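Local coordinates for anthrone oxidase-like protein (Streptomyces ambofaciens, PDB 5F9P) that probably acts as a monooxygenase that cleaves a carbon-carbon bond during the oxidative ring-B opening of atypical angucycline biosynthesis, at residues 133-138 and 170-175; 126-131 and 210-215; 97-102 and 162-167. All blocks are in the same frame, centred on the assembly; numbering follows the deposited sequence.

Interaction 1: residues 133-138 and 170-175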
loop_
_atom_site.group_PDB
_atom_site.type_symbol
_atom_site.label_atom_id
_atom_site.label_comp_id
_atom_site.label_asym_id
_atom_site.label_seq_id
_atom_site.Cartn_x
_atom_site.Cartn_y
_atom_site.Cartn_z
ATOM N N GLN A 133 7.298 21.161 -4.181
ATOM C CA GLN A 133 6.717 21.952 -5.258
ATOM C C GLN A 133 5.856 21.086 -6.192
ATOM O O GLN A 133 4.792 21.514 -6.645
ATOM C CB GLN A 133 7.817 22.674 -6.053
ATOM C CG GLN A 133 7.289 23.666 -7.098
ATOM C CD GLN A 133 6.802 24.989 -6.489
ATOM O OE1 GLN A 133 7.312 25.431 -5.462
ATOM N NE2 GLN A 133 5.829 25.625 -7.136
ATOM N N GLY A 134 6.307 19.868 -6.479
ATOM C CA GLY A 134 5.647 19.051 -7.485
ATOM C C GLY A 134 4.645 18.006 -6.999
ATOM O O GLY A 134 4.139 17.226 -7.796
ATOM N N GLN A 135 4.335 17.989 -5.708
ATOM C CA GLN A 135 3.437 16.962 -5.185
ATOM C C GLN A 135 2.057 16.913 -5.863
ATOM O O GLN A 135 1.588 15.829 -6.255
ATOM C CB GLN A 135 3.277 17.071 -3.664
ATOM C CG GLN A 135 2.529 15.881 -3.072
ATOM C CD GLN A 135 2.411 15.928 -1.560
ATOM O OE1 GLN A 135 2.781 14.977 -0.869
ATOM N NE2 GLN A 135 1.861 17.015 -1.040
ATOM N N ASP A 136 1.408 18.068 -6.010
ATOM C CA ASP A 136 0.073 18.096 -6.609
ATOM C C ASP A 136 0.116 17.654 -8.062
ATOM O O ASP A 136 -0.811 17.023 -8.568
ATOM C CB ASP A 136 -0.555 19.484 -6.522
ATOM C CG ASP A 136 -0.961 19.852 -5.117
ATOM O OD1 ASP A 136 -1.261 18.943 -4.311
ATOM O OD2 ASP A 136 -0.981 21.064 -4.821
ATOM N N GLU A 137 1.200 18.002 -8.733
ATOM C CA GLU A 137 1.405 17.583 -10.103
ATOM C C GLU A 137 1.461 16.048 -10.181
ATOM O O GLU A 137 0.798 15.425 -11.015
ATOM C CB GLU A 137 2.702 18.209 -10.626
ATOM C CG GLU A 137 3.191 17.658 -11.955
ATOM C CD GLU A 137 2.356 18.127 -13.131
ATOM O OE1 GLU A 137 1.320 18.798 -12.902
ATOM O OE2 GLU A 137 2.749 17.833 -14.281
ATOM N N ALA A 138 2.259 15.446 -9.309
ATOM C CA ALA A 138 2.373 13.991 -9.242
ATOM C C ALA A 138 1.014 13.327 -9.020
ATOM O O ALA A 138 0.688 12.334 -9.659
ATOM C CB ALA A 138 3.340 13.589 -8.128
ATOM N N GLU A 170 11.385 10.729 4.964
ATOM C CA GLU A 170 11.260 12.175 5.082
ATOM C C GLU A 170 10.962 12.835 3.743
ATOM O O GLU A 170 11.279 12.293 2.693
ATOM C CB GLU A 170 12.511 12.784 5.717
ATOM C CG GLU A 170 12.368 13.013 7.224
ATOM C CD GLU A 170 11.170 13.904 7.581
ATOM O OE1 GLU A 170 10.585 14.544 6.668
ATOM O OE2 GLU A 170 10.815 13.964 8.783
ATOM N N GLY A 171 10.343 14.006 3.794
ATOM C CA GLY A 171 10.024 14.748 2.588
ATOM C C GLY A 171 8.647 14.366 2.097
ATOM O O GLY A 171 7.963 13.548 2.722
ATOM N N ALA A 172 8.245 14.946 0.975
ATOM C CA ALA A 172 6.933 14.687 0.404
ATOM C C ALA A 172 6.938 13.357 -0.339
ATOM O O ALA A 172 7.959 12.950 -0.889
ATOM C CB ALA A 172 6.534 15.811 -0.530
ATOM N N PHE A 173 5.792 12.684 -0.368
ATOM C CA PHE A 173 5.702 11.432 -1.105
ATOM C C PHE A 173 4.272 11.135 -1.550
ATOM O O PHE A 173 3.308 11.636 -0.969
ATOM C CB PHE A 173 6.274 10.271 -0.274
ATOM C CG PHE A 173 5.470 9.947 0.942
ATOM C CD1 PHE A 173 5.636 10.672 2.118
ATOM C CD2 PHE A 173 4.547 8.918 0.917
ATOM C CE1 PHE A 173 4.887 10.374 3.256
ATOM C CE2 PHE A 173 3.792 8.608 2.045
ATOM C CZ PHE A 173 3.958 9.337 3.214
ATOM N N VAL A 174 4.139 10.342 -2.609
ATOM C CA VAL A 174 2.824 9.892 -3.054
ATOM C C VAL A 174 2.945 8.420 -3.360
ATOM O O VAL A 174 4.051 7.894 -3.489
ATOM C CB VAL A 174 2.314 10.623 -4.295
ATOM C CG1 VAL A 174 2.242 12.112 -4.038
ATOM C CG2 VAL A 174 3.202 10.323 -5.492
ATOM N N ILE A 175 1.806 7.748 -3.466
ATOM C CA ILE A 175 1.824 6.303 -3.611
ATOM C C ILE A 175 0.855 5.885 -4.678
ATOM O O ILE A 175 -0.247 6.437 -4.787
ATOM C CB ILE A 175 1.448 5.598 -2.281
ATOM C CG1 ILE A 175 2.621 5.672 -1.308
ATOM C CG2 ILE A 175 1.025 4.138 -2.533
ATOM C CD1 ILE A 175 2.270 5.259 0.105
#
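Gln-135, in the first turn of helix 135-142, lies with its CA 7.0 Å from the CA of Ala-172 in the neighbouring strand segment. The fold is an antiparallel beta barrel with helices packed outside it, consistent with the dimeric alpha/beta-barrel clan to which this stretch of sequence belongs. Gln-135 and Ala-138, one helical turn apart, point their CB atoms at the strand, while Ala-172 and Val-174, two residues apart, point back at the helix, and these side chains layer the helix on the sheet. Phe-173, between them, turns to the other face of the sheet, where its ring meets Met-96 and Asn-98.

Gln-135 has its CG opposite the backbone N (chi1 -171°), and the chain runs out straight to the sheet. Its methylenes slide past Val-174 in the opposite direction, with Gln-135 CG 3.9 Å from Val-174 CG1. The long side chain suits this place, since its aliphatic part packs on valine while its amide arrives over the strand backbone. The amide is probably turned over in the model; the atom placed as Gln-135 OE1 stands 3.4 Å from Phe-173 O, and turned back the group may form a hydrogen bond there.

Val-174 presents its two branches to different partners. CG1 faces Gln-135, whereas CG2 meets Ala-138 CB at 4.2 Å; the single methyl of alanine lets the helix come close to a beta-branched residue. Leu-139 and Leu-142, farther along the helix, extend this apolar packing on Val-174. Gly-134 takes the N-cap position just before the helix, and its carbonyl O accepts the first-turn hydrogen bond from Ala-138 N at 3.0 Å.

Interaction 2: residues 126-131 and 210-215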
loop_
_atom_site.group_PDB
_atom_site.type_symbol
_atom_site.label_atom_id
_atom_site.label_comp_id
_atom_site.label_asym_id
_atom_site.label_seq_id
_atom_site.Cartn_x
_atom_site.Cartn_y
_atom_site.Cartn_z
ATOM N N THR A 126 4.077 1.323 -5.561
ATOM C CA THR A 126 5.214 2.226 -5.690
ATOM C C THR A 126 5.018 3.426 -4.784
ATOM O O THR A 126 3.955 4.045 -4.784
ATOM C CB THR A 126 5.396 2.755 -7.139
ATOM O OG1 THR A 126 5.554 1.655 -8.040
ATOM C CG2 THR A 126 6.635 3.647 -7.225
ATOM N N VAL A 127 6.045 3.752 -4.014
ATOM C CA VAL A 127 6.055 5.008 -3.270
ATOM C C VAL A 127 7.073 5.923 -3.930
ATOM O O VAL A 127 8.252 5.553 -4.064
ATOM C CB VAL A 127 6.390 4.807 -1.777
ATOM C CG1 VAL A 127 7.598 3.917 -1.616
ATOM C CG2 VAL A 127 6.623 6.156 -1.094
ATOM N N PHE A 128 6.606 7.091 -4.376
ATOM C CA PHE A 128 7.466 8.072 -5.048
ATOM C C PHE A 128 7.792 9.213 -4.104
ATOM O O PHE A 128 6.885 9.933 -3.666
ATOM C CB PHE A 128 6.769 8.718 -6.249
ATOM C CG PHE A 128 6.199 7.747 -7.263
ATOM C CD1 PHE A 128 4.946 7.198 -7.087
ATOM C CD2 PHE A 128 6.891 7.454 -8.425
ATOM C CE1 PHE A 128 4.404 6.331 -8.031
ATOM C CE2 PHE A 128 6.361 6.596 -9.368
ATOM C CZ PHE A 128 5.107 6.036 -9.176
ATOM N N PRO A 129 9.080 9.400 -3.784
ATOM C CA PRO A 129 9.423 10.673 -3.140
ATOM C C PRO A 129 9.304 11.761 -4.209
ATOM O O PRO A 129 9.757 11.553 -5.335
ATOM C CB PRO A 129 10.886 10.476 -2.712
ATOM C CG PRO A 129 11.416 9.453 -3.648
ATOM C CD PRO A 129 10.258 8.552 -4.022
ATOM N N VAL A 130 8.678 12.883 -3.876
ATOM C CA VAL A 130 8.501 13.968 -4.844
ATOM C C VAL A 130 8.948 15.296 -4.254
ATOM O O VAL A 130 9.123 15.425 -3.043
ATOM C CB VAL A 130 7.025 14.097 -5.272
ATOM C CG1 VAL A 130 6.556 12.814 -5.986
ATOM C CG2 VAL A 130 6.170 14.383 -4.067
ATOM N N THR A 131 9.146 16.283 -5.116
ATOM C CA THR A 131 9.463 17.616 -4.649
ATOM C C THR A 131 8.214 18.157 -3.992
ATOM O O THR A 131 7.096 17.825 -4.404
ATOM C CB THR A 131 9.886 18.542 -5.801
ATOM O OG1 THR A 131 8.813 18.645 -6.738
ATOM C CG2 THR A 131 11.123 17.992 -6.512
ATOM N N ALA A 210 9.294 14.102 -13.856
ATOM C CA ALA A 210 9.814 15.460 -13.679
ATOM C C ALA A 210 9.933 15.881 -12.215
ATOM O O ALA A 210 10.754 16.732 -11.880
ATOM C CB ALA A 210 8.960 16.473 -14.459
ATOM N N VAL A 211 9.114 15.296 -11.344
ATOM C CA VAL A 211 9.067 15.757 -9.961
ATOM C C VAL A 211 9.475 14.711 -8.928
ATOM O O VAL A 211 9.376 14.966 -7.734
ATOM C CB VAL A 211 7.668 16.331 -9.582
ATOM C CG1 VAL A 211 7.289 17.504 -10.489
ATOM C CG2 VAL A 211 6.615 15.247 -9.646
ATOM N N VAL A 212 9.936 13.547 -9.382
ATOM C CA VAL A 212 10.515 12.547 -8.480
ATOM C C VAL A 212 11.820 13.061 -7.862
ATOM O O VAL A 212 12.702 13.547 -8.570
ATOM C CB VAL A 212 10.787 11.203 -9.209
ATOM C CG1 VAL A 212 11.677 10.306 -8.368
ATOM C CG2 VAL A 212 9.466 10.497 -9.539
ATOM N N ALA A 213 11.942 12.940 -6.545
ATOM C CA ALA A 213 13.069 13.521 -5.826
ATOM C C ALA A 213 13.844 12.459 -5.050
ATOM O O ALA A 213 13.950 12.523 -3.825
ATOM C CB ALA A 213 12.575 14.599 -4.881
ATOM N N GLY A 214 14.375 11.471 -5.751
ATOM C CA GLY A 214 15.011 10.348 -5.078
ATOM C C GLY A 214 14.566 9.041 -5.704
ATOM O O GLY A 214 13.747 9.049 -6.620
ATOM N N GLU A 215 15.099 7.922 -5.222
ATOM C CA GLU A 215 14.757 6.620 -5.777
ATOM C C GLU A 215 13.372 6.199 -5.291
ATOM O O GLU A 215 13.123 6.137 -4.085
ATOM C CB GLU A 215 15.811 5.558 -5.399
ATOM C CG GLU A 215 15.555 4.185 -6.071
ATOM C CD GLU A 215 16.621 3.117 -5.778
ATOM O OE1 GLU A 215 16.510 1.999 -6.345
ATOM O OE2 GLU A 215 17.560 3.383 -4.990
#
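Val-130 and Val-212 lie side by side in a single backbone bridge, where strand 122-130 and Thr-131 meet the link from helix 199-211 to strand 217-228 of the barrel. Two hydrogen bonds flank it, Ala-213 N to Pro-129 O and Thr-131 N to Val-211 O, each 2.9 Å. Proline suits its place because the bridge uses its carbonyl and asks for no N-H. Its ring packs CG 3.8 Å from Gly-214 C. At the phi of 135° and psi of 178° of Gly-214, a CB would be jammed against the carbonyl O of Ala-213 and press on Pro-129 CG, hence the glycine.

Thr-131 is held with chi1 at 60°, which sets OG1 across Val-211 CB at 3.8 Å and lays CG2 beside Ala-213 CB at 4.0 Å. The side chains of Thr-131 and Val-211 cross at about a right angle, and OG1 also accepts a weak hydrogen bond from Gly-134 N. Val-212 places CG1 opposite its backbone N, leaving CG2 beside that N and obliquely against Phe-128 CD2, 4.1 Å away. Backbone polarity therefore sets the alignment here, while small and branched apolar groups fill in around it with little demand for specific side-chain bonding.

Interaction 3: residues 97-102 and 162-167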
loop_
_atom_site.group_PDB
_atom_site.type_symbol
_atom_site.label_atom_id
_atom_site.label_comp_id
_atom_site.label_asym_id
_atom_site.label_seq_id
_atom_site.Cartn_x
_atom_site.Cartn_y
_atom_site.Cartn_z
ATOM N N GLN A 97 1.643 7.584 6.692
ATOM C CA GLN A 97 0.271 8.033 6.883
ATOM C C GLN A 97 -0.187 8.809 5.657
ATOM O O GLN A 97 0.510 9.713 5.195
ATOM C CB GLN A 97 0.159 8.896 8.148
ATOM C CG GLN A 97 0.747 8.224 9.388
ATOM C CD GLN A 97 0.752 9.135 10.610
ATOM O OE1 GLN A 97 -0.151 9.942 10.793
ATOM N NE2 GLN A 97 1.774 9.008 11.446
ATOM N N ASN A 98 -1.361 8.461 5.140
ATOM C CA ASN A 98 -1.829 8.981 3.865
ATOM C C ASN A 98 -3.295 9.334 3.875
ATOM O O ASN A 98 -4.055 8.888 4.737
ATOM C CB ASN A 98 -1.655 7.921 2.770
ATOM C CG ASN A 98 -0.340 7.203 2.867
ATOM O OD1 ASN A 98 0.658 7.633 2.289
ATOM N ND2 ASN A 98 -0.320 6.109 3.620
ATOM N N GLU A 99 -3.696 10.109 2.879
ATOM C CA GLU A 99 -5.102 10.248 2.554
ATOM C C GLU A 99 -5.288 9.752 1.130
ATOM O O GLU A 99 -4.349 9.765 0.329
ATOM C CB GLU A 99 -5.572 11.693 2.709
ATOM C CG GLU A 99 -4.989 12.655 1.716
ATOM C CD GLU A 99 -5.365 14.106 2.032
ATOM O OE1 GLU A 99 -5.048 14.997 1.218
ATOM O OE2 GLU A 99 -5.975 14.351 3.100
ATOM N N VAL A 100 -6.486 9.277 0.825
ATOM C CA VAL A 100 -6.765 8.752 -0.497
ATOM C C VAL A 100 -7.015 9.931 -1.422
ATOM O O VAL A 100 -7.859 10.771 -1.133
ATOM C CB VAL A 100 -7.993 7.819 -0.477
ATOM C CG1 VAL A 100 -8.359 7.387 -1.906
ATOM C CG2 VAL A 100 -7.711 6.606 0.406
ATOM N N ALA A 101 -6.264 10.021 -2.517
ATOM C CA ALA A 101 -6.415 11.166 -3.407
ATOM C C ALA A 101 -7.321 10.832 -4.593
ATOM O O ALA A 101 -8.034 11.690 -5.112
ATOM C CB ALA A 101 -5.043 11.670 -3.891
ATOM N N HIS A 102 -7.295 9.582 -5.022
ATOM C CA HIS A 102 -7.979 9.214 -6.245
ATOM C C HIS A 102 -8.188 7.702 -6.316
ATOM O O HIS A 102 -7.333 6.935 -5.868
ATOM C CB HIS A 102 -7.139 9.686 -7.441
ATOM C CG HIS A 102 -7.818 9.524 -8.763
ATOM N ND1 HIS A 102 -8.680 10.468 -9.276
ATOM C CD2 HIS A 102 -7.756 8.530 -9.681
ATOM C CE1 HIS A 102 -9.115 10.064 -10.457
ATOM N NE2 HIS A 102 -8.565 8.894 -10.728
ATOM N N LYS A 162 -1.954 10.372 -1.180
ATOM C CA LYS A 162 -1.101 11.512 -0.863
ATOM C C LYS A 162 -0.464 11.298 0.495
ATOM O O LYS A 162 -1.166 11.119 1.491
ATOM C CB LYS A 162 -1.931 12.796 -0.818
ATOM C CG LYS A 162 -1.124 14.030 -0.413
ATOM C CD LYS A 162 -2.022 15.259 -0.219
ATOM C CE LYS A 162 -1.188 16.491 0.134
ATOM N NZ LYS A 162 -2.023 17.717 0.334
ATOM N N GLY A 163 0.860 11.326 0.541
ATOM C CA GLY A 163 1.571 11.143 1.783
ATOM C C GLY A 163 1.378 12.347 2.687
ATOM O O GLY A 163 1.590 13.485 2.254
ATOM N N LEU A 164 0.974 12.090 3.933
ATOM C CA LEU A 164 0.785 13.138 4.951
ATOM C C LEU A 164 2.019 13.329 5.835
ATOM O O LEU A 164 2.455 14.453 6.088
ATOM C CB LEU A 164 -0.426 12.809 5.831
ATOM C CG LEU A 164 -1.754 12.840 5.082
ATOM C CD1 LEU A 164 -2.929 12.752 6.048
ATOM C CD2 LEU A 164 -1.829 14.107 4.229
ATOM N N ARG A 165 2.576 12.214 6.296
ATOM C CA ARG A 165 3.742 12.213 7.167
ATOM C C ARG A 165 4.154 10.757 7.336
ATOM O O ARG A 165 3.387 9.857 7.003
ATOM C CB ARG A 165 3.393 12.843 8.521
ATOM C CG ARG A 165 2.377 12.057 9.315
ATOM C CD ARG A 165 1.836 12.869 10.488
ATOM N NE ARG A 165 0.999 13.977 10.044
ATOM C CZ ARG A 165 -0.293 13.872 9.740
ATOM N NH1 ARG A 165 -0.911 12.699 9.829
ATOM N NH2 ARG A 165 -0.967 14.941 9.336
ATOM N N ALA A 166 5.358 10.505 7.834
ATOM C CA ALA A 166 5.848 9.133 7.855
ATOM C C ALA A 166 6.948 8.939 8.871
ATOM O O ALA A 166 7.683 9.865 9.161
ATOM C CB ALA A 166 6.345 8.732 6.467
ATOM N N ARG A 167 7.059 7.729 9.403
ATOM C CA ARG A 167 8.216 7.359 10.207
ATOM C C ARG A 167 9.123 6.511 9.345
ATOM O O ARG A 167 8.698 5.489 8.812
ATOM C CB ARG A 167 7.783 6.605 11.470
ATOM C CG ARG A 167 6.819 7.423 12.345
ATOM C CD ARG A 167 6.202 6.609 13.466
ATOM N NE ARG A 167 7.238 6.003 14.293
ATOM C CZ ARG A 167 7.020 5.390 15.450
ATOM N NH1 ARG A 167 5.787 5.299 15.935
ATOM N NH2 ARG A 167 8.040 4.876 16.128
#
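Arg-165 starts with CG between its backbone N and carbonyl carbon (chi1 65°) and bends at chi3 (69°), so that CG and CD lie by the amide of Gln-97 and the edge of the guanidinium turns to its OE1. Arg-165 NH1 donates to Gln-97 OE1 at 3.0 Å; the acceptor lies in the guanidinium plane, but the donor stands above the amide plane, the two planes being 62° apart. One long residue thus serves as both donor and apolar cover.

Strands 92-105 and 155-167 are antiparallel neighbours in the barrel sheet, interrupted here by a classic beta bulge. Leu-164 and Arg-165 both face Gln-97, whose O takes a 2.7 Å bond from Leu-164 N and a weak 3.4 Å bond from Arg-165 N. Beyond the bulge, Glu-99 and Lys-162 form a hydrogen-bonded pair, with Lys-162 N 2.9 Å from Glu-99 O. Asn-98 and Gly-163 make the non-hydrogen-bonded pair between, close enough for glycine's bare CA to meet Asn-98 OD1 at 3.7 Å. Asn-98 ND2 binds Thr-11 O, whereas buried OD1 finds no partner in the model.

Glu-99 and Lys-162 run side by side, yet Glu-99 OE1 stays 4.2 Å from Lys-162 NZ. Their attraction is thus probably a diffuse one, and between these two segments direct side-chain hydrogen bonding rests with Gln-97 and Arg-165.

All three contacts reach the same barrel sheet. Interaction 1 is buried and mostly apolar, setting a helix on strand 172-180; interaction 3 is partly buried and joins two strands by backbone bonds, with Gln-97, Glu-99, Lys-162 and Arg-165 sharing one face; interaction 2 lies at the surface and couples residues 126-131 to a linking segment through a single bridge. Interactions 1 and 2 meet where strands 172-180 and 122-130 run side by side, Val-174 O being 2.8 Å from Phe-128 N. Interaction 1 joins interaction 3 through Phe-173 O and Gly-163 N, 2.9 Å apart. Interactions 2 and 3 do not touch, their nearest atoms being about 7 Å apart.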